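Local coordinates for SnoaL-like domain-containing protein (PDB 3EC9), which is of unknown function but has the NTF2-like fold of SnoaL-type proteins, whose cone-shaped pocket often binds small molecules or serves as an active site, at residues Ala40-Glu45 and Ile122-Gln127; Ala32-Ile37 and Arg56-Ile61; Gln16-His21 and Trp115-Gly120. All blocks are in the same frame, centred on the assembly; numbering follows the deposited sequence.

Contact 1 (Ala40-Glu45 and Ile122-Gln127)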
loop_
_atom_site.group_PDB
_atom_site.type_symbol
_atom_site.label_atom_id
_atom_site.label_comp_id
_atom_site.label_asym_id
_atom_site.label_seq_id
_atom_site.Cartn_x
_atom_site.Cartn_y
_atom_site.Cartn_z
ATOM N N ALA B 40 22.474 5.809 3.102
ATOM C CA ALA B 40 21.797 5.105 4.182
ATOM C C ALA B 40 20.414 4.560 3.746
ATOM O O ALA B 40 19.622 4.184 4.582
ATOM C CB ALA B 40 21.637 6.059 5.365
ATOM N N ILE B 41 20.165 4.482 2.444
ATOM C CA ILE B 41 18.863 4.017 1.932
ATOM C C ILE B 41 18.393 2.683 2.548
ATOM O O ILE B 41 19.178 1.755 2.660
ATOM C CB ILE B 41 18.914 3.832 0.368
ATOM C CG1 ILE B 41 17.535 3.521 -0.231
ATOM C CG2 ILE B 41 19.922 2.757 -0.012
ATOM C CD1 ILE B 41 16.503 4.580 0.037
ATOM N N GLU B 42 17.103 2.597 2.898
ATOM C CA GLU B 42 16.405 1.341 3.145
ATOM C C GLU B 42 15.225 1.271 2.170
ATOM O O GLU B 42 14.287 2.048 2.278
ATOM C CB GLU B 42 15.968 1.263 4.610
ATOM C CG GLU B 42 17.163 1.279 5.558
ATOM C CD GLU B 42 16.789 1.160 7.028
ATOM O OE1 GLU B 42 15.602 0.901 7.343
ATOM O OE2 GLU B 42 17.709 1.319 7.866
ATOM N N TRP B 43 15.324 0.383 1.193
ATOM C CA TRP B 43 14.337 0.234 0.129
ATOM C C TRP B 43 13.723 -1.166 0.266
ATOM O O TRP B 43 14.380 -2.189 0.033
ATOM C CB TRP B 43 15.036 0.414 -1.204
ATOM C CG TRP B 43 14.204 0.232 -2.395
ATOM C CD1 TRP B 43 13.563 -0.933 -2.807
ATOM C CD2 TRP B 43 13.925 1.205 -3.405
ATOM N NE1 TRP B 43 12.927 -0.731 -3.993
ATOM C CE2 TRP B 43 13.139 0.562 -4.400
ATOM C CE3 TRP B 43 14.296 2.543 -3.594
ATOM C CZ2 TRP B 43 12.675 1.227 -5.553
ATOM C CZ3 TRP B 43 13.801 3.214 -4.754
ATOM C CH2 TRP B 43 13.011 2.540 -5.707
ATOM N N THR B 44 12.467 -1.191 0.691
ATOM C CA THR B 44 11.751 -2.406 0.970
ATOM C C THR B 44 10.685 -2.774 -0.108
ATOM O O THR B 44 9.695 -2.075 -0.330
ATOM C CB THR B 44 11.063 -2.376 2.343
ATOM O OG1 THR B 44 12.074 -2.151 3.336
ATOM C CG2 THR B 44 10.289 -3.669 2.592
ATOM N N GLU B 45 10.919 -3.894 -0.770
ATOM C CA GLU B 45 9.956 -4.523 -1.668
ATOM C C GLU B 45 9.114 -5.441 -0.743
ATOM O O GLU B 45 9.638 -6.063 0.189
ATOM C CB GLU B 45 10.667 -5.350 -2.738
ATOM C CG GLU B 45 11.457 -4.508 -3.730
ATOM C CD GLU B 45 10.594 -3.800 -4.702
ATOM O OE1 GLU B 45 9.927 -4.456 -5.511
ATOM O OE2 GLU B 45 10.622 -2.568 -4.721
ATOM N N ILE B 122 16.660 10.618 -0.735
ATOM C CA ILE B 122 15.693 9.571 -0.425
ATOM C C ILE B 122 16.354 8.560 0.516
ATOM O O ILE B 122 17.346 7.918 0.162
ATOM C CB ILE B 122 15.230 8.866 -1.722
ATOM C CG1 ILE B 122 14.460 9.832 -2.647
ATOM C CG2 ILE B 122 14.356 7.642 -1.414
ATOM C CD1 ILE B 122 14.247 9.246 -4.076
ATOM N N VAL B 123 15.791 8.436 1.718
ATOM C CA VAL B 123 16.319 7.480 2.722
ATOM C C VAL B 123 15.457 6.226 2.983
ATOM O O VAL B 123 15.916 5.280 3.572
ATOM C CB VAL B 123 16.544 8.170 4.066
ATOM C CG1 VAL B 123 17.695 9.180 3.955
ATOM C CG2 VAL B 123 15.301 8.785 4.644
ATOM N N HIS B 124 14.184 6.273 2.640
ATOM C CA HIS B 124 13.323 5.082 2.788
ATOM C C HIS B 124 12.309 5.007 1.629
ATOM O O HIS B 124 11.748 6.016 1.181
ATOM C CB HIS B 124 12.584 5.044 4.147
ATOM C CG HIS B 124 12.389 3.654 4.701
ATOM N ND1 HIS B 124 11.354 2.822 4.324
ATOM C CD2 HIS B 124 13.110 2.963 5.622
ATOM C CE1 HIS B 124 11.455 1.676 4.975
ATOM N NE2 HIS B 124 12.513 1.733 5.767
ATOM N N PHE B 125 12.087 3.778 1.185
ATOM C CA PHE B 125 11.039 3.418 0.221
ATOM C C PHE B 125 10.395 2.151 0.746
ATOM O O PHE B 125 11.088 1.216 1.180
ATOM C CB PHE B 125 11.634 3.117 -1.154
ATOM C CG PHE B 125 10.716 2.405 -2.104
ATOM C CD1 PHE B 125 10.665 1.007 -2.146
ATOM C CD2 PHE B 125 9.889 3.135 -2.947
ATOM C CE1 PHE B 125 9.827 0.389 -3.044
ATOM C CE2 PHE B 125 9.040 2.490 -3.871
ATOM C CZ PHE B 125 9.023 1.139 -3.906
ATOM N N GLU B 126 9.066 2.104 0.687
ATOM C CA GLU B 126 8.378 0.856 0.987
ATOM C C GLU B 126 7.215 0.641 0.001
ATOM O O GLU B 126 6.413 1.555 -0.232
ATOM C CB GLU B 126 7.961 0.744 2.464
ATOM C CG GLU B 126 7.280 -0.619 2.788
ATOM C CD GLU B 126 6.958 -0.818 4.227
ATOM O OE1 GLU B 126 7.129 0.132 5.051
ATOM O OE2 GLU B 126 6.600 -1.983 4.586
ATOM N N GLN B 127 7.117 -0.570 -0.541
ATOM C CA GLN B 127 6.126 -0.924 -1.533
ATOM C C GLN B 127 4.938 -1.675 -0.848
ATOM O O GLN B 127 5.149 -2.557 -0.010
ATOM C CB GLN B 127 6.778 -1.886 -2.538
ATOM C CG GLN B 127 5.872 -2.491 -3.574
ATOM C CD GLN B 127 6.552 -3.735 -4.188
ATOM O OE1 GLN B 127 6.909 -4.703 -3.471
ATOM N NE2 GLN B 127 6.754 -3.702 -5.483
HETATM O O HOH W 1 16.840 4.772 6.235
#
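Strand 41-45 and segment 122-127 of strand 121-129 form the parallel pair within the mixed, curved sheet of this NTF2-like protein, and the inner face of that pair carries the stacked rings of Trp43 and Phe125. The strand axes lie 4.6 Å apart and diverge by 11°. Four backbone bonds fix the register: Glu42 N donates to Val123 O (3.0 Å), Phe125 N to Glu42 O, Thr44 N to Phe125 O (2.8 Å) and Gln127 N to Thr44 O. At the start of the pair a water donates to both Ala40 O and Val123 O. On the face turned to the helices, the six-membered ring of Trp43 and the ring of Phe125 stack face to face, their planes 20° apart and their centroids 3.9 Å. The phenyl is displaced toward the five-membered ring, with Phe125 CD1 above its middle, 3.4 Å from Trp43 CE2. The paired positions put both CB atoms on one face, and CG anti to the backbone N in both residues (chi1 177° in Trp43) leans the rings the same way, into overlap. Trp43 NE1 donates to Glu45 OE2 (3.0 Å), meeting the carboxylate on its anti side, and the same OE2 lies 3.5 Å from Phe125 CE1. A cone-like sheet wrapped round a pocket is the hallmark of the NTF2 fold; here a glycerol lies near Phe125 and an acetate near Glu45, consistent with such a pocket. On the other face Thr44 OG1 bonds to Thr54 OG1 of the adjoining strand, while Glu126 OE1 forms a salt bridge with Arg110 of the second subunit.

Contact 2 (Ala32-Ile37 and Arg56-Ile61); sequences AMMADI and RSADEI
Two successive bends in the side chain of Met34, a selenomethionine, at chi2 (-75°) and chi3 (98°), curl the chain over and lay its selenium against Ala58 and Ile61. SE lies 3.9 Å from Ala58 CB and 4.1 Å from Ile61 CG2, which stands anti to its own backbone N. The base of the same side chain takes part as well, for Met34 CB comes within 4.0 Å of Ala58 CB; the alanine methyl thus meets both the root and the heavy atom of the bent chain. Ile37 adds a looser contact with the same two residues, its CG2 being 4.3 Å from Ala58 CB and also from Ile61 CD1. No hydrogen bond crosses the contact, and its 187 Å² of buried surface comes almost wholly from apolar groups. The backbone on each side sets these groups in place. A type I turn from Met34 to Ile37, closed by Ile37 N donating to Met34 O, brings both side chains round to the same partner. Opposite them, Ser57 is the N-cap of helix 58-72: its OG accepts from Glu60 N at 3.1 Å. In the modelled conformer of Glu60, OE1 in turn accepts from Arg56 N (2.9 Å), met from above the carboxylate plane. Beneath the contact Ile37 and Ile61 both reach Trp43 of strand 41-45. The arrangement is plain apolar packing of the last residues of helix 30-34, and of the turn leading into strand 37-38, on the capped start of helix 58-72; both helices lie over the curved sheet in the NTF2-like fold.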
loop_
_atom_site.group_PDB
_atom_site.type_symbol
_atom_site.label_atom_id
_atom_site.label_comp_id
_atom_site.label_asym_id
_atom_site.label_seq_id
_atom_site.Cartn_x
_atom_site.Cartn_y
_atom_site.Cartn_z
ATOM N N ALA B 32 19.502 8.672 -13.379
ATOM C CA ALA B 32 18.592 9.664 -12.766
ATOM C C ALA B 32 17.691 9.030 -11.689
ATOM O O ALA B 32 17.439 9.647 -10.656
ATOM C CB ALA B 32 17.728 10.382 -13.842
HETATM N N MSE B 33 17.202 7.814 -11.920
HETATM C CA MSE B 33 16.404 7.126 -10.894
HETATM C C MSE B 33 17.089 7.115 -9.549
HETATM O O MSE B 33 16.447 7.365 -8.524
HETATM C CB MSE B 33 16.181 5.677 -11.261
HETATM C CG MSE B 33 15.105 5.469 -12.262
HETATM SE SE MSE B 33 14.961 3.555 -12.472
HETATM C CE MSE B 33 14.393 3.538 -14.308
HETATM N N MSE B 34 18.384 6.792 -9.556
HETATM C CA MSE B 34 19.138 6.578 -8.327
HETATM C C MSE B 34 19.917 7.807 -7.823
HETATM O O MSE B 34 20.550 7.756 -6.769
HETATM C CB MSE B 34 20.124 5.384 -8.485
HETATM C CG MSE B 34 19.511 4.046 -8.869
HETATM SE SE MSE B 34 18.587 3.233 -7.324
HETATM C CE MSE B 34 16.865 3.808 -7.805
ATOM N N ALA B 35 19.798 8.924 -8.523
ATOM C CA ALA B 35 20.642 10.132 -8.280
ATOM C C ALA B 35 20.497 10.668 -6.851
ATOM O O ALA B 35 21.493 11.188 -6.281
ATOM C CB ALA B 35 20.333 11.233 -9.269
ATOM N N ASP B 36 19.275 10.586 -6.283
ATOM C CA ASP B 36 19.007 11.170 -4.972
ATOM C C ASP B 36 18.903 10.111 -3.862
ATOM O O ASP B 36 18.484 10.420 -2.740
ATOM C CB ASP B 36 17.753 12.041 -4.989
ATOM C CG ASP B 36 17.877 13.198 -5.953
ATOM O OD1 ASP B 36 18.906 13.943 -5.880
ATOM O OD2 ASP B 36 16.965 13.352 -6.786
ATOM N N ILE B 37 19.300 8.874 -4.173
ATOM C CA ILE B 37 19.278 7.804 -3.190
ATOM C C ILE B 37 20.388 8.020 -2.165
ATOM O O ILE B 37 21.570 8.147 -2.522
ATOM C CB ILE B 37 19.407 6.435 -3.886
ATOM C CG1 ILE B 37 18.190 6.173 -4.768
ATOM C CG2 ILE B 37 19.518 5.261 -2.905
ATOM C CD1 ILE B 37 16.817 5.882 -4.059
ATOM N N ARG B 56 19.931 -1.936 0.519
ATOM C CA ARG B 56 20.626 -0.927 1.330
ATOM C C ARG B 56 21.676 -0.144 0.533
ATOM O O ARG B 56 22.552 0.505 1.120
ATOM C CB ARG B 56 21.216 -1.578 2.588
ATOM C CG ARG B 56 20.131 -2.148 3.510
ATOM C CD ARG B 56 20.652 -2.458 4.876
ATOM N NE ARG B 56 19.587 -2.288 5.854
ATOM C CZ ARG B 56 18.664 -3.197 6.138
ATOM N NH1 ARG B 56 18.664 -4.393 5.532
ATOM N NH2 ARG B 56 17.725 -2.894 7.047
ATOM N N SER B 57 21.575 -0.172 -0.794
ATOM C CA SER B 57 22.397 0.684 -1.644
ATOM C C SER B 57 21.717 0.786 -2.977
ATOM O O SER B 57 20.911 -0.092 -3.338
ATOM C CB SER B 57 23.823 0.106 -1.878
ATOM O OG SER B 57 23.800 -1.141 -2.576
ATOM N N ALA B 58 22.052 1.845 -3.700
ATOM C CA ALA B 58 21.595 1.987 -5.082
ATOM C C ALA B 58 21.966 0.756 -5.933
ATOM O O ALA B 58 21.135 0.233 -6.676
ATOM C CB ALA B 58 22.143 3.275 -5.734
ATOM N N ASP B 59 23.198 0.246 -5.782
ATOM C CA ASP B 59 23.638 -0.957 -6.520
ATOM C C ASP B 59 22.739 -2.140 -6.282
ATOM O O ASP B 59 22.375 -2.853 -7.224
ATOM C CB ASP B 59 25.091 -1.362 -6.163
ATOM C CG ASP B 59 25.505 -2.713 -6.781
ATOM O OD1 ASP B 59 25.591 -2.835 -8.030
ATOM O OD2 ASP B 59 25.732 -3.665 -6.003
ATOM N N GLU B 60 22.395 -2.372 -5.012
ATOM C CA GLU B 60 21.495 -3.467 -4.651
ATOM C C GLU B 60 20.142 -3.309 -5.306
ATOM O O GLU B 60 19.573 -4.259 -5.859
ATOM C CB GLU B 60 21.307 -3.539 -3.136
ATOM C CG GLU B 60 22.478 -4.174 -2.404
ATOM C CD GLU B 60 22.309 -4.083 -0.896
ATOM O OE1 GLU B 60 21.201 -4.375 -0.392
ATOM O OE2 GLU B 60 23.303 -3.721 -0.219
ATOM N N ILE B 61 19.619 -2.092 -5.234
ATOM C CA ILE B 61 18.287 -1.831 -5.769
ATOM C C ILE B 61 18.284 -2.085 -7.270
ATOM O O ILE B 61 17.393 -2.734 -7.815
ATOM C CB ILE B 61 17.854 -0.391 -5.443
ATOM C CG1 ILE B 61 17.726 -0.240 -3.923
ATOM C CG2 ILE B 61 16.506 -0.070 -6.129
ATOM C CD1 ILE B 61 17.830 1.290 -3.416
#

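Contact 3 (Gln16-His21 and Trp115-Gly120)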
loop_
_atom_site.group_PDB
_atom_site.type_symbol
_atom_site.label_atom_id
_atom_site.label_comp_id
_atom_site.label_asym_id
_atom_site.label_seq_id
_atom_site.Cartn_x
_atom_site.Cartn_y
_atom_site.Cartn_z
ATOM N N GLN B 16 9.030 16.871 -4.961
ATOM C CA GLN B 16 9.704 17.068 -6.260
ATOM C C GLN B 16 10.776 16.025 -6.513
ATOM O O GLN B 16 10.902 15.477 -7.627
ATOM C CB GLN B 16 10.287 18.472 -6.303
ATOM C CG GLN B 16 9.234 19.563 -6.411
ATOM C CD GLN B 16 9.845 20.935 -6.388
ATOM O OE1 GLN B 16 10.460 21.295 -5.406
ATOM N NE2 GLN B 16 9.761 21.679 -7.498
ATOM N N ILE B 17 11.554 15.727 -5.478
ATOM C CA ILE B 17 12.594 14.713 -5.560
ATOM C C ILE B 17 11.993 13.343 -5.945
ATOM O O ILE B 17 12.512 12.608 -6.777
ATOM C CB ILE B 17 13.377 14.617 -4.224
ATOM C CG1 ILE B 17 14.170 15.920 -4.049
ATOM C CG2 ILE B 17 14.344 13.371 -4.154
ATOM C CD1 ILE B 17 14.849 16.123 -2.675
ATOM N N VAL B 18 10.881 12.985 -5.301
ATOM C CA VAL B 18 10.221 11.717 -5.606
ATOM C C VAL B 18 9.571 11.761 -6.981
ATOM O O VAL B 18 9.697 10.826 -7.754
ATOM C CB VAL B 18 9.195 11.364 -4.502
ATOM C CG1 VAL B 18 8.280 10.170 -4.913
ATOM C CG2 VAL B 18 9.939 11.069 -3.200
ATOM N N ALA B 19 8.913 12.878 -7.330
ATOM C CA ALA B 19 8.426 13.054 -8.697
ATOM C C ALA B 19 9.541 12.875 -9.734
ATOM O O ALA B 19 9.321 12.239 -10.784
ATOM C CB ALA B 19 7.755 14.432 -8.863
ATOM N N ASP B 20 10.713 13.457 -9.470
ATOM C CA ASP B 20 11.869 13.275 -10.388
ATOM C C ASP B 20 12.244 11.794 -10.552
ATOM O O ASP B 20 12.545 11.314 -11.654
ATOM C CB ASP B 20 13.089 13.988 -9.859
ATOM C CG ASP B 20 13.016 15.485 -10.011
ATOM O OD1 ASP B 20 12.189 16.012 -10.784
ATOM O OD2 ASP B 20 13.853 16.140 -9.367
ATOM N N HIS B 21 12.257 11.070 -9.426
ATOM C CA HIS B 21 12.477 9.620 -9.473
ATOM C C HIS B 21 11.482 8.920 -10.404
ATOM O O HIS B 21 11.862 8.134 -11.253
ATOM C CB HIS B 21 12.438 8.931 -8.091
ATOM C CG HIS B 21 12.436 7.458 -8.208
ATOM N ND1 HIS B 21 13.593 6.727 -8.362
ATOM C CD2 HIS B 21 11.414 6.575 -8.320
ATOM C CE1 HIS B 21 13.280 5.458 -8.551
ATOM N NE2 HIS B 21 11.969 5.337 -8.513
ATOM N N TRP B 115 7.565 6.952 0.704
ATOM C CA TRP B 115 8.926 7.470 0.567
ATOM C C TRP B 115 9.225 8.417 1.725
ATOM O O TRP B 115 8.337 9.171 2.136
ATOM C CB TRP B 115 9.044 8.326 -0.695
ATOM C CG TRP B 115 8.721 7.659 -1.982
ATOM C CD1 TRP B 115 7.489 7.534 -2.564
ATOM C CD2 TRP B 115 9.651 7.057 -2.875
ATOM N NE1 TRP B 115 7.602 6.894 -3.785
ATOM C CE2 TRP B 115 8.919 6.575 -3.990
ATOM C CE3 TRP B 115 11.033 6.878 -2.852
ATOM C CZ2 TRP B 115 9.539 5.932 -5.066
ATOM C CZ3 TRP B 115 11.637 6.245 -3.916
ATOM C CH2 TRP B 115 10.914 5.784 -4.990
ATOM N N ARG B 116 10.477 8.431 2.178
ATOM C CA ARG B 116 10.958 9.426 3.151
ATOM C C ARG B 116 12.251 10.052 2.610
ATOM O O ARG B 116 13.137 9.344 2.144
ATOM C CB ARG B 116 11.212 8.783 4.523
ATOM C CG ARG B 116 11.651 9.782 5.611
ATOM C CD ARG B 116 11.550 9.207 7.042
ATOM N NE ARG B 116 12.459 8.081 7.276
ATOM C CZ ARG B 116 12.109 6.794 7.348
ATOM N NH1 ARG B 116 10.840 6.410 7.214
ATOM N NH2 ARG B 116 13.044 5.881 7.568
ATOM N N VAL B 117 12.316 11.385 2.656
ATOM C CA VAL B 117 13.487 12.159 2.232
ATOM C C VAL B 117 14.025 12.869 3.475
ATOM O O VAL B 117 13.260 13.402 4.315
ATOM C CB VAL B 117 13.092 13.151 1.119
ATOM C CG1 VAL B 117 14.268 14.068 0.700
ATOM C CG2 VAL B 117 12.573 12.374 -0.084
ATOM N N ASP B 118 15.350 12.864 3.603
ATOM C CA ASP B 118 16.054 13.626 4.629
ATOM C C ASP B 118 17.246 14.347 3.957
ATOM O O ASP B 118 18.029 13.744 3.222
ATOM C CB ASP B 118 16.546 12.664 5.720
ATOM C CG ASP B 118 17.211 13.387 6.916
ATOM O OD1 ASP B 118 16.991 14.601 7.104
ATOM O OD2 ASP B 118 17.925 12.697 7.668
ATOM N N ALA B 119 17.312 15.652 4.176
ATOM C CA ALA B 119 18.430 16.462 3.700
ATOM C C ALA B 119 18.645 16.262 2.202
ATOM O O ALA B 119 19.763 16.078 1.745
ATOM C CB ALA B 119 19.702 16.097 4.464
ATOM N N GLY B 120 17.549 16.271 1.453
ATOM C CA GLY B 120 17.595 16.199 0.006
ATOM C C GLY B 120 17.829 14.833 -0.613
ATOM O O GLY B 120 18.002 14.729 -1.835
#
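Val18 is a bump whose CG1 methyl sits over the pyrrole part of the Trp115 indole. CG1 stands 3.6 Å from the centroid of the five-membered ring and only 12° off its normal, a CH-pi contact made squarely over the face. CG1 lies anti to the backbone N of Val18, and the second methyl, CG2, is left to fill the angle where the indole joins its strand, 3.8 Å from both Trp115 CB and Trp115 CG. That methyl also borders Val117, so Val18 sits in the hollow between two side chains that leave strand 115-118 on the same side. One turn further along helix 16-21, His21 meets the far end of the same indole. Trp115 CH2 lies over one face of the imidazole, toward its rim and 3.5 Å from His21 CD2, with the ring planes inclined at 54°. Val18 thus covers the pyrrole part while His21 meets the CH2 corner. The polar edge of the indole is held by Trp115 NE1 bonding to Tyr22 OH, while His21 ND1 bonds to Met33 O and His21 NE2 to a bound glycerol. At the opposite end of the contact Ile17 pushes CD1 into the hollow formed by Val117 and the turn beyond it, 4.0 Å from Val117 CG1 and 3.5 Å from Gly120 O. Gly120 has a positive phi, which suits a glycine at this tight bend. The helix runs across the strand at 123°, the axes 9.7 Å apart; side chains mainly bridge the gap, with Gly120 O added, and no hydrogen bond crosses it. This is the packing of the N-terminal helix against the concave face of the curved sheet that is characteristic of the NTF2-like, SnoaL-type fold.

Overall arrangement
Contact 3 is the most buried of the three, whereas contacts 1 and 2 are only partly so. Contact 1 lies within the sheet and is held by backbone hydrogen bonds and a ring stack; without any cross-segment hydrogen bond, contact 3 packs helix 14-26 on the sheet and contact 2 one helical end on another. Contacts 1 and 3 share neighbouring strands: Val123 N and Arg116 O are 2.8 Å apart, where a classic bulge sets Val123 and His124 against Arg116, and Phe125 meets Trp115 edge-to-face. Asp36 joins contact 2 to both others, its O 2.7 Å from Ile122 N and its side chain against Ile17. Contact 3 mixes aromatic and aliphatic packing; contact 2 is aliphatic and selenium packing.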